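Local coordinates for ThiJ/PfpI family protein (Francisella tularensis subsp. novicida, PDB 4P5P), which belongs to the Hsp31-like DJ-1/PfpI family, probably acts as a glyoxalase III and is a virulence factor of Francisella, at residues A[2-7]-A[93-98]. Numbering follows the deposited sequence.
Sequences KNVLMV and YDAIIF
Leu5 grips strand 95-98 with both its backbone polar atoms: its N donates to Ala95 O (3.0 Å), and its O receives Ile97 N (2.7 Å). Val7 N then bonds to Ile97 O, so the odd-numbered residues of 2-7 carry the parallel pairing, the strand axes inclined by 21°. Asp94 N gives a nearly straight bond to Asn3 O, whereas Ala95 N is buried without a partner.

Just before strand 95-98 the Asp94 carboxylate takes the place of a backbone acceptor. With CG beside its own backbone N (chi1 -55°), OD2 takes Asn3 N on its anti side at 2.8 Å, 22° out of the carboxylate plane. In one of two conformers of Asn3 a water lies between ND2 and Asp94 OD2, a doubtful link. Lys2 NZ stays 5.1 Å from Asp94 OD2, too far for a salt bridge, though the opposite charges probably attract.

On one face of the sheet Leu5 CB lies over the Tyr93 ring in a CH-pi contact, 4.0 Å from the centroid, while Leu5 CD1 reaches toward CZ. The phenol OH is held by Asp43 of strand 40-46. Leu5 CD2 meets Ile96 CD1, the two side chains lying alongside each other, and Val7 CB packs against Phe98 CD1 at 3.7 Å. Helix 112-123 covers Ile96 and Phe98.

The other face joins Val4 CG1 to Ile97 CG1 (3.8 Å); Ile97 CG1 is anti to its carbonyl carbon, leaning back toward Val4. Met6 CG rests against Ile97 CB, and Leu223 touches Val4 and Ala95.

Strands 2-8 and 95-98 are neighbours in the middle of the mainly parallel, helix-flanked sheet, the flavodoxin-like alpha/beta core of the DJ-1/PfpI family.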
ATOM      1  N   LYS A   2       4.298  19.150   4.788  1.00 21.96           N
ATOM      2  CA  LYS A   2       4.702  17.822   4.338  1.00 19.80           C
ATOM      3  C   LYS A   2       3.783  17.407   3.194  1.00 16.88           C
ATOM      4  O   LYS A   2       2.630  17.807   3.146  1.00 16.94           O
ATOM      5  CB  LYS A   2       4.620  16.801   5.471  1.00 21.52           C
ATOM      6  CG  LYS A   2       5.562  17.048   6.644  1.00 24.05           C
ATOM      7  CD  LYS A   2       6.999  16.706   6.279  1.00 26.98           C
ATOM      8  CE  LYS A   2       7.936  17.004   7.447  1.00 31.14           C
ATOM      9  NZ  LYS A   2       9.361  16.860   7.043  1.00 33.44           N
ATOM     10  N   ASN A   3       4.307  16.618   2.272  1.00 15.34           N
ATOM     11  CA  ASN A   3       3.522  16.144   1.141  0.62 16.06           C
ATOM     12  C   ASN A   3       3.667  14.638   0.994  1.00 14.73           C
ATOM     13  O   ASN A   3       4.776  14.122   0.844  1.00 15.17           O
ATOM     14  CB  ASN A   3       3.938  16.856  -0.142  0.62 18.25           C
ATOM     15  CG  ASN A   3       3.408  18.269  -0.209  0.62 20.34           C
ATOM     16  OD1 ASN A   3       2.236  18.491  -0.518  0.62 20.07           O
ATOM     17  ND2 ASN A   3       4.269  19.234   0.087  0.62 21.11           N
ATOM     18  N   VAL A   4       2.534  13.939   1.056  1.00 13.60           N
ATOM     19  CA  VAL A   4       2.495  12.483   1.063  1.00 13.05           C
ATOM     20  C   VAL A   4       1.769  11.962  -0.168  1.00 12.61           C
ATOM     21  O   VAL A   4       0.696  12.453  -0.507  1.00 12.62           O
ATOM     22  CB  VAL A   4       1.778  11.965   2.332  1.00 12.87           C
ATOM     23  CG1 VAL A   4       1.672  10.441   2.334  1.00 14.21           C
ATOM     24  CG2 VAL A   4       2.482  12.478   3.596  1.00 13.42           C
ATOM     25  N   LEU A   5       2.364  10.977  -0.833  1.00 11.11           N
ATOM     26  CA  LEU A   5       1.751  10.322  -1.991  1.00 10.49           C
ATOM     27  C   LEU A   5       1.200   8.955  -1.594  1.00 10.24           C
ATOM     28  O   LEU A   5       1.945   8.102  -1.133  1.00 11.47           O
ATOM     29  CB  LEU A   5       2.765  10.177  -3.127  1.00 11.58           C
ATOM     30  CG  LEU A   5       2.191   9.610  -4.428  1.00 12.84           C
ATOM     31  CD1 LEU A   5       1.235  10.595  -5.051  1.00 12.51           C
ATOM     32  CD2 LEU A   5       3.306   9.255  -5.364  1.00 12.69           C
ATOM     33  N   MET A   6      -0.094   8.752  -1.783  1.00  9.44           N
ATOM     34  CA  MET A   6      -0.726   7.465  -1.537  1.00  9.85           C
ATOM     35  C   MET A   6      -1.053   6.843  -2.889  1.00 10.18           C
ATOM     36  O   MET A   6      -1.558   7.528  -3.788  1.00 10.44           O
ATOM     37  CB  MET A   6      -1.984   7.618  -0.674  1.00 11.28           C
ATOM     38  CG  MET A   6      -1.691   8.107   0.739  1.00 11.45           C
ATOM     39  SD  MET A   6      -3.118   7.978   1.834  1.00 13.78           S
ATOM     40  CE  MET A   6      -3.231   6.210   2.055  1.00 15.31           C
ATOM     41  N   VAL A   7      -0.743   5.554  -3.015  1.00  9.21           N
ATOM     42  CA  VAL A   7      -0.836   4.810  -4.259  1.00  8.88           C
ATOM     43  C   VAL A   7      -1.754   3.598  -4.129  1.00  9.25           C
ATOM     44  O   VAL A   7      -1.601   2.782  -3.222  1.00 10.11           O
ATOM     45  CB  VAL A   7       0.564   4.313  -4.705  1.00 10.29           C
ATOM     46  CG1 VAL A   7       0.494   3.575  -6.030  1.00 10.74           C
ATOM     47  CG2 VAL A   7       1.536   5.471  -4.821  1.00  9.81           C
ATOM     48  N   TYR A  93       7.367  14.992  -3.101  1.00 18.60           N
ATOM     49  CA  TYR A  93       6.822  14.242  -1.962  1.00 16.67           C
ATOM     50  C   TYR A  93       7.877  13.826  -0.946  1.00 17.14           C
ATOM     51  O   TYR A  93       9.040  13.617  -1.282  1.00 18.07           O
ATOM     52  CB  TYR A  93       6.062  13.005  -2.483  1.00 15.36           C
ATOM     53  CG  TYR A  93       4.895  13.411  -3.343  1.00 15.64           C
ATOM     54  CD1 TYR A  93       3.692  13.781  -2.773  1.00 14.73           C
ATOM     55  CD2 TYR A  93       5.020  13.494  -4.726  1.00 16.44           C
ATOM     56  CE1 TYR A  93       2.637  14.194  -3.551  1.00 15.45           C
ATOM     57  CE2 TYR A  93       3.971  13.905  -5.508  1.00 16.87           C
ATOM     58  CZ  TYR A  93       2.787  14.259  -4.923  1.00 16.83           C
ATOM     59  OH  TYR A  93       1.739  14.677  -5.704  1.00 18.93           O
ATOM     60  N   ASP A  94       7.439  13.739   0.306  1.00 16.48           N
ATOM     61  CA  ASP A  94       8.268  13.363   1.447  1.00 17.14           C
ATOM     62  C   ASP A  94       8.058  11.910   1.836  1.00 15.81           C
ATOM     63  O   ASP A  94       8.819  11.337   2.622  1.00 15.74           O
ATOM     64  CB  ASP A  94       7.928  14.264   2.628  1.00 17.83           C
ATOM     65  CG  ASP A  94       8.056  15.722   2.283  1.00 19.27           C
ATOM     66  OD1 ASP A  94       9.142  16.099   1.803  1.00 22.26           O
ATOM     67  OD2 ASP A  94       7.074  16.478   2.445  1.00 18.22           O
ATOM     68  N   ALA A  95       7.004  11.316   1.294  1.00 14.04           N
ATOM     69  CA  ALA A  95       6.659   9.944   1.619  1.00 13.97           C
ATOM     70  C   ALA A  95       5.831   9.349   0.495  1.00 12.25           C
ATOM     71  O   ALA A  95       5.105  10.071  -0.188  1.00 12.57           O
ATOM     72  CB  ALA A  95       5.891   9.883   2.926  1.00 14.86           C
ATOM     73  N   ILE A  96       5.930   8.033   0.332  1.00 11.54           N
ATOM     74  CA  ILE A  96       5.104   7.296  -0.608  1.00 11.99           C
ATOM     75  C   ILE A  96       4.511   6.113   0.162  1.00 10.98           C
ATOM     76  O   ILE A  96       5.242   5.369   0.844  1.00 12.44           O
ATOM     77  CB  ILE A  96       5.909   6.862  -1.873  1.00 12.01           C
ATOM     78  CG1 ILE A  96       4.970   6.278  -2.941  1.00 11.64           C
ATOM     79  CG2 ILE A  96       7.046   5.906  -1.540  1.00 12.76           C
ATOM     80  CD1 ILE A  96       5.617   6.120  -4.318  1.00 12.69           C
ATOM     81  N   ILE A  97       3.195   5.984   0.080  1.00  9.75           N
ATOM     82  CA  ILE A  97       2.421   5.015   0.863  1.00  9.66           C
ATOM     83  C   ILE A  97       1.595   4.134  -0.078  1.00 10.09           C
ATOM     84  O   ILE A  97       0.805   4.654  -0.849  1.00  9.83           O
ATOM     85  CB  ILE A  97       1.478   5.721   1.878  1.00 11.82           C
ATOM     86  CG1 ILE A  97       2.261   6.717   2.754  1.00 13.75           C
ATOM     87  CG2 ILE A  97       0.738   4.690   2.714  1.00 12.61           C
ATOM     88  CD1 ILE A  97       3.422   6.132   3.513  1.00 17.12           C
ATOM     89  N   PHE A  98       1.761   2.815   0.017  1.00 10.11           N
ATOM     90  CA  PHE A  98       1.036   1.857  -0.816  1.00 10.41           C
ATOM     91  C   PHE A  98      -0.100   1.171  -0.067  1.00  9.25           C
ATOM     92  O   PHE A  98       0.136   0.419   0.869  1.00 11.17           O
ATOM     93  CB  PHE A  98       1.996   0.808  -1.350  1.00  9.52           C
ATOM     94  CG  PHE A  98       3.057   1.388  -2.224  1.00  8.94           C
ATOM     95  CD1 PHE A  98       2.803   1.617  -3.559  1.00  8.48           C
ATOM     96  CD2 PHE A  98       4.297   1.727  -1.718  1.00 10.29           C
ATOM     97  CE1 PHE A  98       3.758   2.186  -4.370  1.00 10.19           C
ATOM     98  CE2 PHE A  98       5.270   2.294  -2.536  1.00 11.39           C
ATOM     99  CZ  PHE A  98       4.994   2.515  -3.863  1.00 10.89           C
TER
HETATM  100  O   HOH W   1       7.095  18.989   1.061  1.00 35.17           O